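Local coordinates for tryptophan--tRNA ligase (PDB 3TZL), which probably attaches tryptophan to tRNA(Trp) at the expense of ATP, working as a homodimeric class I aminoacyl-tRNA synthetase, at residues R5-L10 and F38-N43; K76-L81 and T303-I308. All coordinates share one frame; numbering follows the deposited sequence.

Contact 1 of 2, residues R5-L10 and F38-N43. With TRP (tryptophan), chain J.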
ATOM      1  N   ARG B   5      16.619 -13.381  14.564  1.00 41.83           N
ATOM      2  CA  ARG B   5      15.960 -12.084  14.634  1.00 38.11           C
ATOM      3  C   ARG B   5      14.496 -12.155  15.076  1.00 36.69           C
ATOM      4  O   ARG B   5      13.680 -12.890  14.501  1.00 34.28           O
ATOM      5  CB  ARG B   5      16.072 -11.350  13.296  1.00 33.55           C
ATOM      6  CG  ARG B   5      15.526  -9.917  13.340  1.00 38.00           C
ATOM      7  CD  ARG B   5      15.960  -9.116  12.125  1.00 41.22           C
ATOM      8  NE  ARG B   5      17.414  -8.959  12.053  1.00 41.50           N
ATOM      9  CZ  ARG B   5      18.073  -8.585  10.957  1.00 39.85           C
ATOM     10  NH1 ARG B   5      17.410  -8.342   9.830  1.00 34.30           N
ATOM     11  NH2 ARG B   5      19.396  -8.461  10.980  1.00 39.38           N
ATOM     12  N   VAL B   6      14.174 -11.365  16.094  1.00 35.70           N
ATOM     13  CA  VAL B   6      12.849 -11.347  16.688  1.00 31.97           C
ATOM     14  C   VAL B   6      12.234  -9.989  16.435  1.00 38.18           C
ATOM     15  O   VAL B   6      12.813  -8.950  16.764  1.00 44.13           O
ATOM     16  CB  VAL B   6      12.944 -11.565  18.209  1.00 35.01           C
ATOM     17  CG1 VAL B   6      11.575 -11.563  18.840  1.00 34.11           C
ATOM     18  CG2 VAL B   6      13.678 -12.854  18.521  1.00 31.69           C
ATOM     19  N   LEU B   7      11.049  -9.985  15.856  1.00 30.07           N
ATOM     20  CA  LEU B   7      10.447  -8.739  15.474  1.00 33.47           C
ATOM     21  C   LEU B   7       9.045  -8.651  16.036  1.00 39.96           C
ATOM     22  O   LEU B   7       8.262  -9.592  15.909  1.00 40.93           O
ATOM     23  CB  LEU B   7      10.408  -8.650  13.954  1.00 34.51           C
ATOM     24  CG  LEU B   7       9.846  -7.366  13.340  1.00 37.22           C
ATOM     25  CD1 LEU B   7      10.753  -6.966  12.188  1.00 40.68           C
ATOM     26  CD2 LEU B   7       8.454  -7.598  12.841  1.00 34.59           C
ATOM     27  N   THR B   8       8.734  -7.513  16.644  1.00 41.10           N
ATOM     28  CA  THR B   8       7.446  -7.288  17.292  1.00 42.71           C
ATOM     29  C   THR B   8       6.957  -5.917  16.878  1.00 39.51           C
ATOM     30  O   THR B   8       7.691  -4.946  16.988  1.00 39.65           O
ATOM     31  CB  THR B   8       7.592  -7.237  18.831  1.00 48.30           C
ATOM     32  OG1 THR B   8       8.365  -8.350  19.291  1.00 52.29           O
ATOM     33  CG2 THR B   8       6.229  -7.259  19.504  1.00 52.05           C
ATOM     34  N   GLY B   9       5.728  -5.833  16.392  1.00 34.08           N
ATOM     35  CA  GLY B   9       5.121  -4.552  16.117  1.00 29.17           C
ATOM     36  C   GLY B   9       4.326  -4.156  17.342  1.00 29.78           C
ATOM     37  O   GLY B   9       3.696  -4.990  17.953  1.00 34.55           O
ATOM     38  N   LEU B  10       4.357  -2.884  17.711  1.00 34.20           N
ATOM     39  CA  LEU B  10       3.693  -2.459  18.943  1.00 33.98           C
ATOM     40  C   LEU B  10       2.526  -1.518  18.651  1.00 33.00           C
ATOM     41  O   LEU B  10       2.687  -0.502  17.988  1.00 32.59           O
ATOM     42  CB  LEU B  10       4.710  -1.797  19.869  1.00 36.59           C
ATOM     43  CG  LEU B  10       5.887  -2.673  20.317  1.00 36.97           C
ATOM     44  CD1 LEU B  10       6.953  -1.824  21.000  1.00 36.13           C
ATOM     45  CD2 LEU B  10       5.421  -3.776  21.248  1.00 40.27           C
ATOM     46  N   PHE B  38      13.903  -6.496  17.310  1.00 28.51           N
ATOM     47  CA  PHE B  38      13.440  -5.386  16.468  1.00 30.78           C
ATOM     48  C   PHE B  38      12.043  -5.021  16.940  1.00 32.38           C
ATOM     49  O   PHE B  38      11.184  -5.890  17.019  1.00 30.26           O
ATOM     50  CB  PHE B  38      13.352  -5.815  14.993  1.00 29.86           C
ATOM     51  CG  PHE B  38      14.674  -5.797  14.268  1.00 32.04           C
ATOM     52  CD1 PHE B  38      14.813  -5.120  13.071  1.00 29.73           C
ATOM     53  CD2 PHE B  38      15.786  -6.432  14.802  1.00 35.14           C
ATOM     54  CE1 PHE B  38      16.039  -5.099  12.399  1.00 31.33           C
ATOM     55  CE2 PHE B  38      17.019  -6.402  14.134  1.00 35.80           C
ATOM     56  CZ  PHE B  38      17.131  -5.733  12.932  1.00 33.56           C
HETATM   57  N   MSE B  39      11.792  -3.752  17.246  1.00 30.13           N
HETATM   58  CA  MSE B  39      10.473  -3.370  17.742  1.00 31.42           C
HETATM   59  C   MSE B  39      10.091  -2.078  17.073  1.00 35.00           C
HETATM   60  O   MSE B  39      10.907  -1.158  17.001  1.00 34.30           O
HETATM   61  CB  MSE B  39      10.489  -3.161  19.259  1.00 33.65           C
HETATM   62  CG  MSE B  39      10.474  -4.444  20.103  1.00 44.34           C
HETATM   63 SE   MSE B  39      11.610  -4.228  21.676  0.64 51.58          SE
HETATM   64  CE  MSE B  39      13.173  -3.836  20.587  1.00 33.46           C
ATOM     65  N   PHE B  40       8.857  -1.991  16.585  1.00 32.82           N
ATOM     66  CA  PHE B  40       8.424  -0.760  15.952  1.00 30.19           C
ATOM     67  C   PHE B  40       7.043  -0.375  16.434  1.00 32.29           C
ATOM     68  O   PHE B  40       6.244  -1.246  16.785  1.00 30.10           O
ATOM     69  CB  PHE B  40       8.456  -0.873  14.422  1.00 30.00           C
ATOM     70  CG  PHE B  40       7.546  -1.937  13.868  1.00 28.06           C
ATOM     71  CD1 PHE B  40       6.258  -1.616  13.473  1.00 27.98           C
ATOM     72  CD2 PHE B  40       7.979  -3.252  13.750  1.00 26.23           C
ATOM     73  CE1 PHE B  40       5.410  -2.583  12.975  1.00 26.94           C
ATOM     74  CE2 PHE B  40       7.135  -4.240  13.246  1.00 31.65           C
ATOM     75  CZ  PHE B  40       5.846  -3.901  12.857  1.00 32.36           C
ATOM     76  N   ILE B  41       6.795   0.933  16.487  1.00 30.09           N
ATOM     77  CA  ILE B  41       5.472   1.462  16.765  1.00 30.60           C
ATOM     78  C   ILE B  41       4.676   1.360  15.464  1.00 30.41           C
ATOM     79  O   ILE B  41       4.991   2.024  14.487  1.00 30.51           O
ATOM     80  CB  ILE B  41       5.535   2.949  17.185  1.00 30.39           C
ATOM     81  CG1 ILE B  41       6.481   3.136  18.381  1.00 31.34           C
ATOM     82  CG2 ILE B  41       4.139   3.471  17.529  1.00 27.89           C
ATOM     83  CD1 ILE B  41       6.028   2.363  19.599  1.00 33.98           C
ATOM     84  N   ALA B  42       3.651   0.527  15.455  1.00 29.00           N
ATOM     85  CA  ALA B  42       2.972   0.181  14.215  1.00 30.28           C
ATOM     86  C   ALA B  42       1.952   1.229  13.892  1.00 27.83           C
ATOM     87  O   ALA B  42       0.763   0.968  13.989  1.00 31.55           O
ATOM     88  CB  ALA B  42       2.287  -1.185  14.350  1.00 29.25           C
ATOM     89  N   ASN B  43       2.401   2.414  13.502  1.00 26.80           N
ATOM     90  CA  ASN B  43       1.452   3.497  13.279  1.00 28.09           C
ATOM     91  C   ASN B  43       0.620   3.396  11.991  1.00 30.47           C
ATOM     92  O   ASN B  43      -0.489   3.932  11.955  1.00 27.84           O
ATOM     93  CB  ASN B  43       2.076   4.902  13.478  1.00 29.27           C
ATOM     94  CG  ASN B  43       3.149   5.256  12.449  1.00 31.78           C
ATOM     95  OD1 ASN B  43       3.908   4.402  12.003  1.00 31.10           O
ATOM     96  ND2 ASN B  43       3.236   6.547  12.105  1.00 24.05           N
TER
HETATM   97  N   TRP J 331      -0.976  -6.726  14.385  1.00 37.18           N
HETATM   98  CA  TRP J 331      -0.191  -6.515  15.605  1.00 46.30           C
HETATM   99  C   TRP J 331      -1.098  -6.238  16.796  1.00 56.08           C
HETATM  100  O   TRP J 331      -0.657  -6.241  17.951  1.00 56.28           O
HETATM  101  CB  TRP J 331       0.816  -5.365  15.421  1.00 41.38           C
HETATM  102  CG  TRP J 331       1.777  -5.628  14.300  1.00 36.80           C
HETATM  103  CD1 TRP J 331       1.838  -4.995  13.088  1.00 37.40           C
HETATM  104  CD2 TRP J 331       2.784  -6.639  14.283  1.00 35.80           C
HETATM  105  NE1 TRP J 331       2.845  -5.545  12.319  1.00 41.64           N
HETATM  106  CE2 TRP J 331       3.434  -6.563  13.029  1.00 41.42           C
HETATM  107  CE3 TRP J 331       3.203  -7.605  15.208  1.00 35.44           C
HETATM  108  CZ2 TRP J 331       4.490  -7.409  12.686  1.00 37.36           C
HETATM  109  CZ3 TRP J 331       4.249  -8.452  14.861  1.00 36.62           C
HETATM  110  CH2 TRP J 331       4.883  -8.342  13.614  1.00 37.87           C
HETATM  111  OXT TRP J 331      -2.295  -6.009  16.611  1.00 59.37           O
HETATM  112  O   HOH W   1      11.283  -8.144  19.205  1.00 46.89           O
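Phe40 lays one face of its ring over the CA of Gly9, with 3.6 Å from Gly9 CA to the centre of the Phe40 ring, a CH-pi contact offset toward the rim. Gly9 has no side chain to keep the ring off, and a chi1 of 61°, which sets CG of Phe40 between the backbone N and the carbonyl carbon, swings the ring back across the neighbouring strand. The rim of that ring faces the substrate: NE1 of the bound tryptophan comes to its edge, 3.5 Å from Phe40 CZ. Leu7 CD2 lies in the ring plane, 3.6 Å from Phe40 CE2, and also reaches CH2 of the ligand at 3.7 Å. With Gly9 N 3.3 Å from the ligand's CE3, these residues form part of the tryptophan pocket; Asp134 and Gln149 hydrogen-bond the ligand.

One step back, Arg5 runs over a face of Phe38. Its CD sits 3.7 Å from the centre of the Phe38 ring, and a bend at chi3 brings the guanidinium over the rim, the two planes 25° apart. Phe138 O takes NH1 and Gln36 OE1 takes NH2, which helps fix its turn.

Behind the pocket, four backbone hydrogen bonds join the parallel strands, beginning with Phe38 N to Val6 O (2.7 Å), and a fifth, the nearly straight Ala42 N to Leu10 O (176°), follows them into the loop. On the reverse face Leu10 and Met39 lie side by side, and a water bound to Thr8 OG1 donates to Phe38 O.

The pair forms the first beta-alpha-beta unit of the Rossmann-type catalytic domain, with helix 18-30 as the crossover. Phe67 of helix 53-70 covers Leu10 and Ile41, strand 78-81 adjoins 36-41, and Ile142 of strand 142-144 hydrogen-bonds through its backbone to Arg5 and Leu7.

Contact 2 of 2, residues K76-L81 and T303-I308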
ATOM      1  N   LYS B  76      21.025  -1.408  22.130  1.00 51.60           N
ATOM      2  CA  LYS B  76      20.977  -2.858  22.014  1.00 51.02           C
ATOM      3  C   LYS B  76      20.022  -3.307  20.903  1.00 50.14           C
ATOM      4  O   LYS B  76      20.331  -4.227  20.143  1.00 55.61           O
ATOM      5  CB  LYS B  76      20.527  -3.469  23.337  1.00 53.52           C
ATOM      6  CG  LYS B  76      21.400  -3.092  24.531  1.00 61.24           C
ATOM      7  CD  LYS B  76      20.846  -3.655  25.847  1.00 64.33           C
ATOM      8  CE  LYS B  76      21.891  -3.591  26.973  1.00 70.22           C
ATOM      9  NZ  LYS B  76      23.137  -4.379  26.683  1.00 70.21           N
ATOM     10  N   SER B  77      18.874  -2.646  20.808  1.00 42.15           N
ATOM     11  CA  SER B  77      17.777  -3.089  19.938  1.00 37.91           C
ATOM     12  C   SER B  77      17.553  -2.144  18.773  1.00 33.06           C
ATOM     13  O   SER B  77      18.155  -1.083  18.711  1.00 36.52           O
ATOM     14  CB  SER B  77      16.481  -3.157  20.737  1.00 38.74           C
ATOM     15  OG  SER B  77      16.593  -4.063  21.815  1.00 41.62           O
ATOM     16  N   VAL B  78      16.674  -2.528  17.851  1.00 28.36           N
ATOM     17  CA  VAL B  78      16.302  -1.641  16.756  1.00 30.66           C
ATOM     18  C   VAL B  78      14.865  -1.231  16.969  1.00 29.70           C
ATOM     19  O   VAL B  78      13.971  -2.068  16.946  1.00 34.21           O
ATOM     20  CB  VAL B  78      16.531  -2.284  15.382  1.00 30.19           C
ATOM     21  CG1 VAL B  78      16.059  -1.370  14.271  1.00 31.04           C
ATOM     22  CG2 VAL B  78      18.029  -2.621  15.216  1.00 33.61           C
ATOM     23  N   PHE B  79      14.666   0.062  17.226  1.00 29.90           N
ATOM     24  CA  PHE B  79      13.376   0.582  17.654  1.00 27.51           C
ATOM     25  C   PHE B  79      12.976   1.812  16.848  1.00 30.41           C
ATOM     26  O   PHE B  79      13.634   2.841  16.909  1.00 33.96           O
ATOM     27  CB  PHE B  79      13.442   0.931  19.136  1.00 31.81           C
ATOM     28  CG  PHE B  79      12.174   1.519  19.682  1.00 34.86           C
ATOM     29  CD1 PHE B  79      11.041   0.735  19.841  1.00 35.30           C
ATOM     30  CD2 PHE B  79      12.123   2.853  20.065  1.00 36.58           C
ATOM     31  CE1 PHE B  79       9.872   1.272  20.358  1.00 37.93           C
ATOM     32  CE2 PHE B  79      10.954   3.396  20.591  1.00 38.45           C
ATOM     33  CZ  PHE B  79       9.828   2.599  20.737  1.00 37.46           C
ATOM     34  N   TRP B  80      11.880   1.710  16.111  1.00 28.06           N
ATOM     35  CA  TRP B  80      11.518   2.774  15.197  1.00 30.28           C
ATOM     36  C   TRP B  80      10.016   2.901  15.044  1.00 30.02           C
ATOM     37  O   TRP B  80       9.258   2.092  15.556  1.00 33.40           O
ATOM     38  CB  TRP B  80      12.199   2.572  13.825  1.00 23.36           C
ATOM     39  CG  TRP B  80      11.598   1.520  12.939  1.00 23.30           C
ATOM     40  CD1 TRP B  80      10.805   1.727  11.848  1.00 29.79           C
ATOM     41  CD2 TRP B  80      11.760   0.095  13.053  1.00 25.93           C
ATOM     42  NE1 TRP B  80      10.461   0.521  11.278  1.00 31.75           N
ATOM     43  CE2 TRP B  80      11.031  -0.494  12.002  1.00 30.85           C
ATOM     44  CE3 TRP B  80      12.442  -0.737  13.949  1.00 29.46           C
ATOM     45  CZ2 TRP B  80      10.972  -1.878  11.814  1.00 29.73           C
ATOM     46  CZ3 TRP B  80      12.381  -2.110  13.761  1.00 27.29           C
ATOM     47  CH2 TRP B  80      11.648  -2.666  12.703  1.00 28.77           C
ATOM     48  N   LEU B  81       9.612   3.972  14.377  1.00 30.96           N
ATOM     49  CA  LEU B  81       8.220   4.263  14.075  1.00 29.39           C
ATOM     50  C   LEU B  81       7.981   3.769  12.653  1.00 27.83           C
ATOM     51  O   LEU B  81       8.679   4.167  11.732  1.00 29.73           O
ATOM     52  CB  LEU B  81       7.990   5.769  14.143  1.00 30.55           C
ATOM     53  CG  LEU B  81       6.606   6.330  13.819  1.00 31.74           C
ATOM     54  CD1 LEU B  81       5.644   5.888  14.887  1.00 31.77           C
ATOM     55  CD2 LEU B  81       6.678   7.854  13.755  1.00 26.06           C
ATOM     56  N   THR B 303      17.273   4.608  11.071  1.00 34.08           N
ATOM     57  CA  THR B 303      18.416   4.437  10.173  1.00 36.56           C
ATOM     58  C   THR B 303      18.933   3.007  10.177  1.00 37.82           C
ATOM     59  O   THR B 303      19.425   2.513   9.160  1.00 37.41           O
ATOM     60  CB  THR B 303      19.613   5.385  10.482  1.00 58.67           C
ATOM     61  OG1 THR B 303      20.288   4.958  11.676  1.00 59.66           O
ATOM     62  CG2 THR B 303      19.153   6.830  10.612  1.00 56.92           C
ATOM     63  N   LYS B 304      18.839   2.348  11.324  1.00 35.62           N
ATOM     64  CA  LYS B 304      19.309   0.973  11.429  1.00 36.81           C
ATOM     65  C   LYS B 304      18.348   0.034  10.696  1.00 39.43           C
ATOM     66  O   LYS B 304      18.773  -0.878   9.987  1.00 42.32           O
ATOM     67  CB  LYS B 304      19.474   0.570  12.897  1.00 37.25           C
ATOM     68  CG  LYS B 304      20.642   1.290  13.593  1.00 40.54           C
ATOM     69  CD  LYS B 304      21.031   0.615  14.911  1.00 38.80           C
ATOM     70  CE  LYS B 304      20.002   0.890  16.025  1.00 37.00           C
ATOM     71  NZ  LYS B 304      20.418   0.178  17.276  1.00 40.35           N
ATOM     72  N   ALA B 305      17.051   0.275  10.855  1.00 32.79           N
ATOM     73  CA  ALA B 305      16.054  -0.559  10.204  1.00 34.30           C
ATOM     74  C   ALA B 305      16.043  -0.282   8.701  1.00 35.27           C
ATOM     75  O   ALA B 305      15.961  -1.212   7.907  1.00 32.00           O
ATOM     76  CB  ALA B 305      14.680  -0.323  10.803  1.00 31.68           C
ATOM     77  N   ARG B 306      16.136   0.996   8.323  1.00 35.11           N
ATOM     78  CA  ARG B 306      16.109   1.411   6.912  1.00 36.12           C
ATOM     79  C   ARG B 306      17.267   0.814   6.098  1.00 34.21           C
ATOM     80  O   ARG B 306      17.103   0.486   4.932  1.00 32.85           O
ATOM     81  CB  ARG B 306      16.090   2.944   6.802  1.00 36.26           C
ATOM     82  CG  ARG B 306      16.224   3.527   5.408  1.00 41.75           C
ATOM     83  CD  ARG B 306      16.231   5.069   5.436  1.00 40.13           C
ATOM     84  NE  ARG B 306      15.063   5.617   6.136  1.00 40.18           N
ATOM     85  CZ  ARG B 306      15.136   6.334   7.256  1.00 39.64           C
ATOM     86  NH1 ARG B 306      14.033   6.787   7.844  1.00 37.64           N
ATOM     87  NH2 ARG B 306      16.316   6.592   7.792  1.00 37.81           N
ATOM     88  N   LYS B 307      18.429   0.660   6.713  1.00 34.03           N
ATOM     89  CA  LYS B 307      19.569   0.103   5.990  1.00 35.13           C
ATOM     90  C   LYS B 307      19.251  -1.324   5.604  1.00 39.26           C
ATOM     91  O   LYS B 307      19.577  -1.769   4.516  1.00 40.91           O
ATOM     92  CB  LYS B 307      20.829   0.122   6.844  1.00 36.87           C
ATOM     93  CG  LYS B 307      22.053  -0.541   6.194  1.00 36.98           C
ATOM     94  CD  LYS B 307      23.215  -0.472   7.165  1.00 44.55           C
ATOM     95  CE  LYS B 307      24.462  -1.193   6.666  1.00 51.52           C
ATOM     96  NZ  LYS B 307      25.154  -0.445   5.589  1.00 57.54           N
ATOM     97  N   ILE B 308      18.594  -2.030   6.510  1.00 39.29           N
ATOM     98  CA  ILE B 308      18.228  -3.413   6.276  1.00 37.50           C
ATOM     99  C   ILE B 308      17.127  -3.481   5.233  1.00 35.35           C
ATOM    100  O   ILE B 308      17.187  -4.307   4.315  1.00 34.04           O
ATOM    101  CB  ILE B 308      17.801  -4.078   7.584  1.00 35.94           C
ATOM    102  CG1 ILE B 308      19.044  -4.311   8.445  1.00 36.80           C
ATOM    103  CG2 ILE B 308      17.100  -5.403   7.319  1.00 37.74           C
ATOM    104  CD1 ILE B 308      18.736  -4.685   9.873  1.00 40.06           C
TER
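Trp80 turns one face of its indole to Ala305, whose CB stands over the six-membered ring, 3.8 Å from its centroid: a CH-pi contact where the C-terminal helix 291-320 crosses strand 78-81 of the Rossmann-type sheet. Strand and helix segments run almost at right angles, 91° between their directions with 8.0 Å between axes, so the helix meets the strand over a short span, through Lys304 and Ala305. Ala305 CB is shared: besides sitting over the indole face, it lies 3.9 Å from Val78 CG1.

Both Val78 branches are used. CG1 faces Ala305, while Val78 CG2 meets the far part of the Lys304 chain, 4.1 Å from Lys304 CE, the two side chains crossing at a slant. Phe138 also brings its ring to Trp80.

Lys304 makes the polar end of the contact. Its chain is extended apart from a turn at chi3 (-74°), and its ammonium reaches the loop leading into the strand, where it hydrogen-bonds both Pro74 O and Ser77 O. From Lys304 NZ to Ser77 O is 3.0 Å, with the nitrogen above the carbonyl plane, 38° out of it.

Contacts 1 and 2 adjoin, their centres 10 Å apart, because strands 36-41 and 78-81 are neighbours in one parallel sheet. Probable hydrogen bonds join them from Met39 N to Val78 O (2.8 Å) and from Ile41 N to Trp80 O (2.9 Å). The rings of Phe40 and Trp80 meet with planes about 35° apart, which gives a continuous line of packing from the bound tryptophan through Phe40 and Trp80 to the helix at 303-308. Contact 1 touches the ligand directly; in contact 2 the Trp80 side chain stays about 9 Å from it at the nearest atoms, behind the pocket wall. A bound ADP is about 9 Å from the Leu10 side chain.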